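Local structure of probable zinc protease PqqL (Escherichia coli, 6OFS) at residues N589-F594 against I694-G699; S474-A479 against G593-N598; L518-V523 against F679-N684; P481-S486 against T499-A504. The protein is probably a periplasmic zinc metalloprotease of the M16 family, expected to cleave peptide bonds with the help of a single zinc ion. One frame throughout, in Å; residues are numbered along the deposited sequence.

Overall arrangement
All four contacts lie in the second half of the chain, away from the zinc bound by H54 and H58, and belong to one alpha/beta unit, from an end of its sheet to its interior. In chain order come 474-479, 481-486, 499-504, 518-523, 589-598, 679-684 and 694-699. Contacts 1 and 2 share helix 591-602, and their centres are only about 6 Å apart. Contact 3 lies within the seven-stranded sheet beneath that helix, its centre about 11 Å from that of contact 1. Contact 4, about 18 Å from contact 3 between centres, lies at the open end of the hairpin along the edge of the same sheet. Together they illustrate how segments near and far in sequence assemble an M16-type domain.

Contact 1. Residues N589-F594 against I694-G699; sequences NPEPGF and ITRYLG
The phenol ring of Y697 meets E591 at its edge, where OE1 lies in the ring plane, while CG of the neighbouring R696 sits 4.0 Å above one face. The other aromatic ring, that of F594, has L698 CD1 at its edge, 4.1 Å from F594 CE2, and I694 CG1 approaches the same carbon obliquely at 4.0 Å. Between the rings the contact runs through aliphatic carbon, F594 CB lying 3.7 Å from Y697 CD2. The polar part lies beside this apolar patch. Y697 OH donates to E591 OE1 over 2.9 Å, reaching the anti side of the carboxylate 27° out of its plane, and the two flat groups stand nearly perpendicular, 87° apart. E591 gets there because its CG lies trans to the backbone N (chi1 -167°) and the chain beyond is extended. The hydroxyl is held a second time, by the amide NE2 of Q595, so that its rotation is probably fixed. R696 NE forms a long salt bridge to E591 OE1 at 4.0 Å, which may favour the charged carboxylate only slightly. This is helix-to-helix packing: the first turn of helix 591-602 lies against the last of helix 687-697, and both rest on the sheet, where F594, I694 and L698 all touch I681 of strand 677-682, and I694 and L698 also reach L500 of strand 495-500.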
loop_
_atom_site.group_PDB
_atom_site.type_symbol
_atom_site.label_atom_id
_atom_site.label_comp_id
_atom_site.label_asym_id
_atom_site.label_seq_id
_atom_site.Cartn_x
_atom_site.Cartn_y
_atom_site.Cartn_z
ATOM N N ASN A 589 20.462 -24.155 -3.682
ATOM C CA ASN A 589 19.926 -23.071 -2.854
ATOM C C ASN A 589 18.398 -23.308 -2.659
ATOM O O ASN A 589 17.566 -22.623 -3.274
ATOM C CB ASN A 589 20.249 -21.698 -3.471
ATOM C CG ASN A 589 19.986 -20.524 -2.561
ATOM O OD1 ASN A 589 20.099 -20.609 -1.328
ATOM N ND2 ASN A 589 19.649 -19.386 -3.159
ATOM N N PRO A 590 18.013 -24.349 -1.873
ATOM C CA PRO A 590 16.580 -24.650 -1.719
ATOM C C PRO A 590 15.839 -23.781 -0.699
ATOM O O PRO A 590 14.670 -23.468 -0.930
ATOM C CB PRO A 590 16.562 -26.139 -1.353
ATOM C CG PRO A 590 17.972 -26.495 -0.952
ATOM C CD PRO A 590 18.843 -25.290 -1.086
ATOM N N GLU A 591 16.513 -23.383 0.409
ATOM C CA GLU A 591 15.977 -22.534 1.485
ATOM C C GLU A 591 15.087 -21.372 0.955
ATOM O O GLU A 591 13.942 -21.313 1.405
ATOM C CB GLU A 591 17.099 -22.038 2.418
ATOM C CG GLU A 591 16.617 -21.410 3.719
ATOM C CD GLU A 591 17.573 -21.497 4.897
ATOM O OE1 GLU A 591 17.087 -21.553 6.050
ATOM O OE2 GLU A 591 18.805 -21.508 4.670
ATOM N N PRO A 592 15.502 -20.531 -0.047
ATOM C CA PRO A 592 14.600 -19.473 -0.552
ATOM C C PRO A 592 13.234 -19.942 -1.078
ATOM O O PRO A 592 12.241 -19.240 -0.883
ATOM C CB PRO A 592 15.439 -18.810 -1.648
ATOM C CG PRO A 592 16.829 -19.011 -1.195
ATOM C CD PRO A 592 16.821 -20.420 -0.709
ATOM N N GLY A 593 13.198 -21.122 -1.703
ATOM C CA GLY A 593 11.971 -21.743 -2.194
ATOM C C GLY A 593 10.981 -21.978 -1.064
ATOM O O GLY A 593 9.808 -21.601 -1.166
ATOM N N PHE A 594 11.477 -22.543 0.054
ATOM C CA PHE A 594 10.693 -22.806 1.263
ATOM C C PHE A 594 10.265 -21.500 1.966
ATOM O O PHE A 594 9.127 -21.415 2.455
ATOM C CB PHE A 594 11.475 -23.700 2.229
ATOM C CG PHE A 594 11.601 -25.136 1.795
ATOM C CD1 PHE A 594 12.692 -25.559 1.042
ATOM C CD2 PHE A 594 10.650 -26.079 2.174
ATOM C CE1 PHE A 594 12.811 -26.896 0.648
ATOM C CE2 PHE A 594 10.774 -27.420 1.786
ATOM C CZ PHE A 594 11.853 -27.819 1.027
ATOM N N ILE A 694 11.554 -28.520 5.862
ATOM C CA ILE A 694 10.143 -28.897 5.937
ATOM C C ILE A 694 9.609 -28.545 7.326
ATOM O O ILE A 694 8.526 -27.978 7.428
ATOM C CB ILE A 694 9.953 -30.413 5.590
ATOM C CG1 ILE A 694 10.045 -30.656 4.074
ATOM C CG2 ILE A 694 8.630 -30.988 6.168
ATOM C CD1 ILE A 694 10.297 -32.052 3.713
ATOM N N THR A 695 10.361 -28.877 8.394
ATOM C CA THR A 695 9.910 -28.571 9.754
ATOM C C THR A 695 10.010 -27.068 10.011
ATOM O O THR A 695 9.045 -26.472 10.481
ATOM C CB THR A 695 10.589 -29.448 10.828
ATOM O OG1 THR A 695 11.981 -29.142 10.906
ATOM C CG2 THR A 695 10.377 -30.943 10.596
ATOM N N ARG A 696 11.137 -26.449 9.644
ATOM C CA ARG A 696 11.354 -25.011 9.821
ATOM C C ARG A 696 10.369 -24.131 9.009
ATOM O O ARG A 696 9.948 -23.099 9.531
ATOM C CB ARG A 696 12.830 -24.645 9.523
ATOM C CG ARG A 696 13.219 -23.202 9.832
ATOM C CD ARG A 696 14.720 -23.001 9.797
ATOM N NE ARG A 696 15.077 -21.616 9.486
ATOM C CZ ARG A 696 15.357 -20.687 10.396
ATOM N NH1 ARG A 696 15.319 -20.981 11.690
ATOM N NH2 ARG A 696 15.659 -19.451 10.018
ATOM N N TYR A 697 9.995 -24.528 7.766
ATOM C CA TYR A 697 9.136 -23.681 6.926
ATOM C C TYR A 697 7.692 -24.179 6.691
ATOM O O TYR A 697 6.795 -23.348 6.500
ATOM C CB TYR A 697 9.820 -23.384 5.579
ATOM C CG TYR A 697 11.068 -22.534 5.726
ATOM C CD1 TYR A 697 10.981 -21.152 5.869
ATOM C CD2 TYR A 697 12.332 -23.115 5.769
ATOM C CE1 TYR A 697 12.120 -20.368 6.050
ATOM C CE2 TYR A 697 13.480 -22.340 5.939
ATOM C CZ TYR A 697 13.370 -20.964 6.074
ATOM O OH TYR A 697 14.488 -20.178 6.238
ATOM N N LEU A 698 7.456 -25.498 6.705
ATOM C CA LEU A 698 6.113 -26.047 6.472
ATOM C C LEU A 698 5.449 -26.572 7.763
ATOM O O LEU A 698 4.221 -26.623 7.850
ATOM C CB LEU A 698 6.139 -27.119 5.361
ATOM C CG LEU A 698 7.070 -26.866 4.148
ATOM C CD1 LEU A 698 6.997 -28.004 3.164
ATOM C CD2 LEU A 698 6.739 -25.564 3.415
ATOM N N GLY A 699 6.273 -26.923 8.750
ATOM C CA GLY A 699 5.825 -27.413 10.048
ATOM C C GLY A 699 5.557 -26.306 11.045
ATOM O O GLY A 699 4.925 -26.530 12.085
#

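Contact 2. Residues S474-A479 against G593-N598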
loop_
_atom_site.group_PDB
_atom_site.type_symbol
_atom_site.label_atom_id
_atom_site.label_comp_id
_atom_site.label_asym_id
_atom_site.label_seq_id
_atom_site.Cartn_x
_atom_site.Cartn_y
_atom_site.Cartn_z
ATOM N N SER A 474 16.158 -10.638 2.719
ATOM C CA SER A 474 15.926 -11.995 3.216
ATOM C C SER A 474 14.472 -12.200 3.621
ATOM O O SER A 474 13.793 -11.253 4.023
ATOM C CB SER A 474 16.864 -12.331 4.378
ATOM O OG SER A 474 16.510 -11.666 5.580
ATOM N N LEU A 475 14.000 -13.436 3.492
ATOM C CA LEU A 475 12.662 -13.831 3.896
ATOM C C LEU A 475 12.806 -14.901 4.970
ATOM O O LEU A 475 12.019 -15.849 5.034
ATOM C CB LEU A 475 11.847 -14.333 2.700
ATOM C CG LEU A 475 11.291 -13.278 1.766
ATOM C CD1 LEU A 475 10.607 -13.926 0.583
ATOM C CD2 LEU A 475 10.318 -12.366 2.485
ATOM N N THR A 476 13.834 -14.731 5.823
ATOM C CA THR A 476 14.163 -15.632 6.923
ATOM C C THR A 476 12.989 -15.689 7.922
ATOM O O THR A 476 12.391 -14.666 8.274
ATOM C CB THR A 476 15.552 -15.287 7.532
ATOM O OG1 THR A 476 16.049 -16.404 8.278
ATOM C CG2 THR A 476 15.554 -13.999 8.381
ATOM N N VAL A 477 12.628 -16.916 8.295
ATOM C CA VAL A 477 11.520 -17.238 9.191
ATOM C C VAL A 477 12.103 -17.904 10.424
ATOM O O VAL A 477 12.878 -18.858 10.294
ATOM C CB VAL A 477 10.493 -18.182 8.488
ATOM C CG1 VAL A 477 9.345 -18.564 9.416
ATOM C CG2 VAL A 477 9.964 -17.573 7.193
ATOM N N ASP A 478 11.716 -17.423 11.620
ATOM C CA ASP A 478 12.152 -18.026 12.876
ATOM C C ASP A 478 11.498 -19.406 13.004
ATOM O O ASP A 478 10.293 -19.552 12.748
ATOM C CB ASP A 478 11.813 -17.121 14.080
ATOM C CG ASP A 478 12.761 -15.948 14.284
ATOM O OD1 ASP A 478 12.269 -14.818 14.516
ATOM O OD2 ASP A 478 14.001 -16.162 14.223
ATOM N N ALA A 479 12.318 -20.425 13.313
ATOM C CA ALA A 479 11.873 -21.811 13.465
ATOM C C ALA A 479 11.009 -21.997 14.708
ATOM O O ALA A 479 11.191 -21.300 15.711
ATOM C CB ALA A 479 13.078 -22.742 13.545
ATOM N N GLY A 593 13.198 -21.122 -1.703
ATOM C CA GLY A 593 11.971 -21.743 -2.194
ATOM C C GLY A 593 10.981 -21.978 -1.064
ATOM O O GLY A 593 9.808 -21.601 -1.166
ATOM N N PHE A 594 11.477 -22.543 0.054
ATOM C CA PHE A 594 10.693 -22.806 1.263
ATOM C C PHE A 594 10.265 -21.500 1.966
ATOM O O PHE A 594 9.127 -21.415 2.455
ATOM C CB PHE A 594 11.475 -23.700 2.229
ATOM C CG PHE A 594 11.601 -25.136 1.795
ATOM C CD1 PHE A 594 12.692 -25.559 1.042
ATOM C CD2 PHE A 594 10.650 -26.079 2.174
ATOM C CE1 PHE A 594 12.811 -26.896 0.648
ATOM C CE2 PHE A 594 10.774 -27.420 1.786
ATOM C CZ PHE A 594 11.853 -27.819 1.027
ATOM N N GLN A 595 11.173 -20.492 2.002
ATOM C CA GLN A 595 10.904 -19.179 2.610
ATOM C C GLN A 595 9.755 -18.482 1.899
ATOM O O GLN A 595 8.927 -17.865 2.558
ATOM C CB GLN A 595 12.136 -18.249 2.551
ATOM C CG GLN A 595 13.315 -18.698 3.392
ATOM C CD GLN A 595 14.549 -17.862 3.211
ATOM O OE1 GLN A 595 14.818 -17.304 2.147
ATOM N NE2 GLN A 595 15.339 -17.771 4.261
ATOM N N LEU A 596 9.718 -18.565 0.562
ATOM C CA LEU A 596 8.693 -17.903 -0.232
ATOM C C LEU A 596 7.346 -18.575 -0.090
ATOM O O LEU A 596 6.364 -17.858 0.049
ATOM C CB LEU A 596 9.121 -17.726 -1.703
ATOM C CG LEU A 596 8.204 -16.882 -2.608
ATOM C CD1 LEU A 596 7.877 -15.527 -2.012
ATOM C CD2 LEU A 596 8.779 -16.750 -3.987
ATOM N N ILE A 597 7.297 -19.919 -0.049
ATOM C CA ILE A 597 6.056 -20.684 0.183
ATOM C C ILE A 597 5.438 -20.260 1.532
ATOM O O ILE A 597 4.248 -19.931 1.594
ATOM C CB ILE A 597 6.334 -22.224 0.120
ATOM C CG1 ILE A 597 6.194 -22.774 -1.316
ATOM C CG2 ILE A 597 5.489 -23.027 1.114
ATOM C CD1 ILE A 597 4.762 -22.866 -1.894
ATOM N N ASN A 598 6.282 -20.229 2.589
ATOM C CA ASN A 598 5.914 -19.866 3.947
ATOM C C ASN A 598 5.403 -18.449 4.020
ATOM O O ASN A 598 4.353 -18.215 4.594
ATOM C CB ASN A 598 7.116 -20.038 4.881
ATOM C CG ASN A 598 6.843 -19.655 6.321
ATOM O OD1 ASN A 598 6.726 -18.477 6.675
ATOM N ND2 ASN A 598 6.742 -20.640 7.186
#
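The carbonyl oxygen of L475 is lined by the side chain of Q595, whose CB and CG each lie 3.5 Å from L475 O, with CD slightly farther. No hydrogen bond crosses here; the backbone oxygen rests against the aliphatic stem of the glutamine. With CG turned trans to the carbonyl carbon (chi1 -67°) and the chain extended beyond it, Q595 reaches along the loop and brings NE2 to 3.6 Å from T476 CA. On one side of this stem lies apolar packing: L475 CD1 and L596 CD1 are 4.1 Å apart, and W562 of helix 556-565 touches both leucines. Farther along the helix V477 and N598 approach from opposite directions, V477 CG2 coming within 3.4 Å of N598 OD1. That is a methyl beside an amide oxygen, not a polar bond; ND2 of N598 donates to the backbone oxygen of Y697 at the end of helix 687-697. Thus Q595 and N598, one turn apart, each face the loop and also bind the neighbouring helix through Y697. The loop follows helix 448-459 and leads into strand 485-492, the first of the seven-stranded sheet. Such a connecting segment laid over a domain helix is consistent with single-chain M16 proteases, in which a linker joins two homologous halves.

Contact 3. Residues L518-V523 against F679-N684; sequences LQIIAV and FVIVGN
Two neighbouring antiparallel strands, 517-524 and 677-682, meet here in the interior of the seven-stranded mixed sheet of an M16-type alpha/beta domain. Their directions differ by 168°, and the register pairs Q519 with V682, I520 with I681, I521 with V680 and A522 with F679. The hydrogen-bonded pairs are the first and third. In the Q519 pair, the bonds Q519 N to V682 O (2.9 Å) and V682 N to Q519 O (2.8 Å) both lie in the carbonyl plane. In the I521 pair the donors stand off the carbonyl plane: V680 N reaches I521 O at 2.8 Å, tilted 35° from it. CA hydrogens also point toward carbonyl oxygens, as with I681 CA and Q519 O at 3.3 Å. The two faces of the sheet have different covers. I520, A522, F679 and I681 point to one side, where F594 and I597 of helix 591-602 pack on them; Q519, I521, V680 and V682 point to the other, where helix 848-862 touches Q519 and I521. On the first face I520 and I681 lie side by side, and the F679 ring is met obliquely by A522 CB, 3.8 Å from CE1. At the far end L518, with CG opposite its backbone N (chi1 -177°), lays CD1 3.8 Å from I681 CG2 and 4.0 Å from the bare CA of G683.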
loop_
_atom_site.group_PDB
_atom_site.type_symbol
_atom_site.label_atom_id
_atom_site.label_comp_id
_atom_site.label_asym_id
_atom_site.label_seq_id
_atom_site.Cartn_x
_atom_site.Cartn_y
_atom_site.Cartn_z
ATOM N N LEU A 518 14.200 -27.440 -8.228
ATOM C CA LEU A 518 13.319 -27.935 -7.174
ATOM C C LEU A 518 11.941 -27.317 -7.335
ATOM O O LEU A 518 11.832 -26.140 -7.647
ATOM C CB LEU A 518 13.900 -27.604 -5.783
ATOM C CG LEU A 518 13.137 -28.116 -4.553
ATOM C CD1 LEU A 518 13.320 -29.614 -4.358
ATOM C CD2 LEU A 518 13.567 -27.386 -3.309
ATOM N N GLN A 519 10.898 -28.115 -7.148
ATOM C CA GLN A 519 9.529 -27.629 -7.223
ATOM C C GLN A 519 8.767 -27.962 -5.945
ATOM O O GLN A 519 8.782 -29.106 -5.484
ATOM C CB GLN A 519 8.793 -28.193 -8.447
ATOM C CG GLN A 519 7.490 -27.458 -8.773
ATOM C CD GLN A 519 7.704 -26.192 -9.567
ATOM O OE1 GLN A 519 8.390 -26.170 -10.596
ATOM N NE2 GLN A 519 7.097 -25.109 -9.117
ATOM N N ILE A 520 8.126 -26.933 -5.368
ATOM C CA ILE A 520 7.258 -27.067 -4.212
ATOM C C ILE A 520 5.883 -26.607 -4.662
ATOM O O ILE A 520 5.741 -25.472 -5.122
ATOM C CB ILE A 520 7.744 -26.320 -2.940
ATOM C CG1 ILE A 520 9.205 -26.698 -2.572
ATOM C CG2 ILE A 520 6.771 -26.574 -1.751
ATOM C CD1 ILE A 520 9.909 -25.759 -1.551
ATOM N N ILE A 521 4.884 -27.502 -4.580
ATOM C CA ILE A 521 3.501 -27.145 -4.870
ATOM C C ILE A 521 2.651 -27.357 -3.637
ATOM O O ILE A 521 2.404 -28.497 -3.238
ATOM C CB ILE A 521 2.849 -27.749 -6.136
ATOM C CG1 ILE A 521 3.786 -27.672 -7.359
ATOM C CG2 ILE A 521 1.501 -27.049 -6.411
ATOM C CD1 ILE A 521 3.275 -28.384 -8.595
ATOM N N ALA A 522 2.198 -26.249 -3.032
ATOM C CA ALA A 522 1.290 -26.278 -1.888
ATOM C C ALA A 522 -0.101 -26.422 -2.508
ATOM O O ALA A 522 -0.483 -25.654 -3.397
ATOM C CB ALA A 522 1.405 -24.996 -1.073
ATOM N N VAL A 523 -0.780 -27.510 -2.135
ATOM C CA VAL A 523 -2.097 -27.888 -2.645
ATOM C C VAL A 523 -3.052 -27.788 -1.488
ATOM O O VAL A 523 -2.906 -28.513 -0.511
ATOM C CB VAL A 523 -2.105 -29.323 -3.260
ATOM C CG1 VAL A 523 -3.469 -29.670 -3.861
ATOM C CG2 VAL A 523 -0.986 -29.512 -4.289
ATOM N N PHE A 679 1.819 -30.428 0.585
ATOM C CA PHE A 679 2.988 -29.855 -0.087
ATOM C C PHE A 679 3.637 -30.928 -0.928
ATOM O O PHE A 679 4.078 -31.936 -0.386
ATOM C CB PHE A 679 4.015 -29.327 0.931
ATOM C CG PHE A 679 3.522 -28.186 1.780
ATOM C CD1 PHE A 679 3.684 -26.872 1.365
ATOM C CD2 PHE A 679 2.906 -28.425 3.005
ATOM C CE1 PHE A 679 3.236 -25.814 2.155
ATOM C CE2 PHE A 679 2.459 -27.366 3.798
ATOM C CZ PHE A 679 2.626 -26.065 3.367
ATOM N N VAL A 680 3.699 -30.719 -2.248
ATOM C CA VAL A 680 4.348 -31.647 -3.182
ATOM C C VAL A 680 5.764 -31.112 -3.498
ATOM O O VAL A 680 5.899 -30.082 -4.142
ATOM C CB VAL A 680 3.483 -31.924 -4.449
ATOM C CG1 VAL A 680 4.254 -32.755 -5.473
ATOM C CG2 VAL A 680 2.166 -32.607 -4.079
ATOM N N ILE A 681 6.800 -31.786 -2.989
ATOM C CA ILE A 681 8.194 -31.383 -3.193
ATOM C C ILE A 681 8.884 -32.361 -4.157
ATOM O O ILE A 681 9.002 -33.550 -3.852
ATOM C CB ILE A 681 8.958 -31.153 -1.849
ATOM C CG1 ILE A 681 8.168 -30.208 -0.897
ATOM C CG2 ILE A 681 10.395 -30.633 -2.092
ATOM C CD1 ILE A 681 8.512 -30.349 0.549
ATOM N N VAL A 682 9.261 -31.866 -5.352
ATOM C CA VAL A 682 9.877 -32.669 -6.415
ATOM C C VAL A 682 11.265 -32.127 -6.791
ATOM O O VAL A 682 11.394 -30.956 -7.161
ATOM C CB VAL A 682 8.933 -32.846 -7.639
ATOM C CG1 VAL A 682 9.609 -33.629 -8.760
ATOM C CG2 VAL A 682 7.631 -33.532 -7.229
ATOM N N GLY A 683 12.274 -32.987 -6.667
ATOM C CA GLY A 683 13.665 -32.650 -6.957
ATOM C C GLY A 683 14.693 -33.496 -6.230
ATOM O O GLY A 683 14.335 -34.429 -5.506
ATOM N N ASN A 684 15.991 -33.169 -6.420
ATOM C CA ASN A 684 17.108 -33.912 -5.816
ATOM C C ASN A 684 17.861 -33.122 -4.727
ATOM O O ASN A 684 18.858 -32.451 -5.022
ATOM C CB ASN A 684 18.070 -34.429 -6.901
ATOM C CG ASN A 684 17.438 -35.315 -7.946
ATOM O OD1 ASN A 684 16.462 -36.033 -7.691
ATOM N ND2 ASN A 684 17.990 -35.293 -9.154
#

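Contact 4. Residues P481-S486 against T499-A504; sequences PQAEIS and TLSNGA
Hydrogen bonds come first in this contact, and S501 takes part in two of them with a single residue, E484. Its OG accepts from E484 N over 3.0 Å in a nearly straight bond (167°), and its own S501 N donates back to E484 O at 3.2 Å, from well above the carbonyl plane. The hydroxyl is placed for this by a chi1 of 55°, which sets OG between the backbone N and the carbonyl carbon. A third bond, S486 N to T499 O, is the shortest at 2.8 Å but also the most bent. Van der Waals contact follows: S486 OG rests 3.4 Å from S501 CA without bonding, and I485 CG1 meets L500 CD2 at 4.0 Å, the two side chains slanting across each other, from residues that form an antiparallel non-hydrogen-bonded pair. The third group is turn geometry. L500 to G503 form a type I beta turn, closed by G503 N to L500 O at 2.8 Å, and N502 OD1 accepts from A504 N in an Asx turn; G503 adopts a positive phi there. The whole forms the open end of the hairpin 485-492/495-500. On one side I485 packs on V691 and T695 of helix 687-697 and L500 on I694 of that helix, while N502 ND2 donates to the backbone oxygens of L698 and I701, tying the turn between strands 495-500 and 505-509 to the residues just beyond helix 687-697.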
loop_
_atom_site.group_PDB
_atom_site.type_symbol
_atom_site.label_atom_id
_atom_site.label_comp_id
_atom_site.label_asym_id
_atom_site.label_seq_id
_atom_site.Cartn_x
_atom_site.Cartn_y
_atom_site.Cartn_z
ATOM N N PRO A 481 10.401 -24.422 17.623
ATOM C CA PRO A 481 11.096 -25.551 18.271
ATOM C C PRO A 481 10.238 -26.804 18.408
ATOM O O PRO A 481 10.757 -27.914 18.290
ATOM C CB PRO A 481 11.451 -24.991 19.655
ATOM C CG PRO A 481 11.440 -23.510 19.496
ATOM C CD PRO A 481 10.334 -23.254 18.525
ATOM N N GLN A 482 8.920 -26.609 18.628
ATOM C CA GLN A 482 7.885 -27.629 18.809
ATOM C C GLN A 482 7.313 -28.204 17.484
ATOM O O GLN A 482 6.247 -28.821 17.512
ATOM C CB GLN A 482 6.736 -27.048 19.662
ATOM C CG GLN A 482 7.101 -26.682 21.102
ATOM C CD GLN A 482 6.025 -25.842 21.754
ATOM O OE1 GLN A 482 5.472 -24.900 21.159
ATOM N NE2 GLN A 482 5.706 -26.161 22.999
ATOM N N ALA A 483 7.996 -28.015 16.342
ATOM C CA ALA A 483 7.531 -28.531 15.051
ATOM C C ALA A 483 8.274 -29.833 14.694
ATOM O O ALA A 483 9.501 -29.834 14.569
ATOM C CB ALA A 483 7.704 -27.477 13.964
ATOM N N GLU A 484 7.526 -30.942 14.557
ATOM C CA GLU A 484 8.068 -32.279 14.285
ATOM C C GLU A 484 7.493 -32.914 13.014
ATOM O O GLU A 484 6.641 -32.326 12.354
ATOM C CB GLU A 484 7.715 -33.221 15.461
ATOM C CG GLU A 484 8.204 -32.810 16.837
ATOM C CD GLU A 484 7.840 -33.821 17.910
ATOM O OE1 GLU A 484 6.646 -33.892 18.283
ATOM O OE2 GLU A 484 8.748 -34.552 18.372
ATOM N N ILE A 485 7.940 -34.151 12.710
ATOM C CA ILE A 485 7.406 -35.016 11.658
ATOM C C ILE A 485 6.669 -36.118 12.441
ATOM O O ILE A 485 7.306 -36.863 13.187
ATOM C CB ILE A 485 8.479 -35.551 10.666
ATOM C CG1 ILE A 485 8.960 -34.417 9.752
ATOM C CG2 ILE A 485 7.916 -36.713 9.821
ATOM C CD1 ILE A 485 10.234 -34.702 8.984
ATOM N N SER A 486 5.331 -36.161 12.323
ATOM C CA SER A 486 4.463 -37.068 13.073
ATOM C C SER A 486 4.429 -38.510 12.564
ATOM O O SER A 486 4.482 -39.443 13.374
ATOM C CB SER A 486 3.045 -36.506 13.151
ATOM O OG SER A 486 2.996 -35.320 13.929
ATOM N N THR A 499 3.610 -36.566 7.485
ATOM C CA THR A 499 2.587 -35.718 8.095
ATOM C C THR A 499 3.309 -34.964 9.195
ATOM O O THR A 499 4.207 -35.524 9.847
ATOM C CB THR A 499 1.275 -36.407 8.501
ATOM O OG1 THR A 499 1.471 -37.168 9.693
ATOM C CG2 THR A 499 0.654 -37.236 7.370
ATOM N N LEU A 500 2.985 -33.676 9.332
ATOM C CA LEU A 500 3.635 -32.798 10.284
ATOM C C LEU A 500 2.785 -32.567 11.516
ATOM O O LEU A 500 1.573 -32.788 11.477
ATOM C CB LEU A 500 4.038 -31.481 9.600
ATOM C CG LEU A 500 4.608 -31.584 8.170
ATOM C CD1 LEU A 500 4.966 -30.219 7.633
ATOM C CD2 LEU A 500 5.820 -32.504 8.101
ATOM N N SER A 501 3.424 -32.152 12.623
ATOM C CA SER A 501 2.782 -31.890 13.922
ATOM C C SER A 501 1.605 -30.887 13.838
ATOM O O SER A 501 0.712 -30.915 14.691
ATOM C CB SER A 501 3.818 -31.447 14.953
ATOM O OG SER A 501 4.564 -30.327 14.495
ATOM N N ASN A 502 1.584 -30.056 12.773
ATOM C CA ASN A 502 0.560 -29.045 12.495
ATOM C C ASN A 502 -0.580 -29.591 11.616
ATOM O O ASN A 502 -1.548 -28.872 11.328
ATOM C CB ASN A 502 1.201 -27.767 11.899
ATOM C CG ASN A 502 1.751 -27.897 10.492
ATOM O OD1 ASN A 502 1.992 -28.998 9.974
ATOM N ND2 ASN A 502 1.948 -26.764 9.838
ATOM N N GLY A 503 -0.443 -30.858 11.216
ATOM C CA GLY A 503 -1.421 -31.580 10.407
ATOM C C GLY A 503 -1.217 -31.509 8.907
ATOM O O GLY A 503 -2.010 -32.091 8.160
ATOM N N ALA A 504 -0.177 -30.782 8.451
ATOM C CA ALA A 504 0.097 -30.654 7.025
ATOM C C ALA A 504 0.691 -31.936 6.454
ATOM O O ALA A 504 1.358 -32.688 7.174
ATOM C CB ALA A 504 1.029 -29.479 6.760
#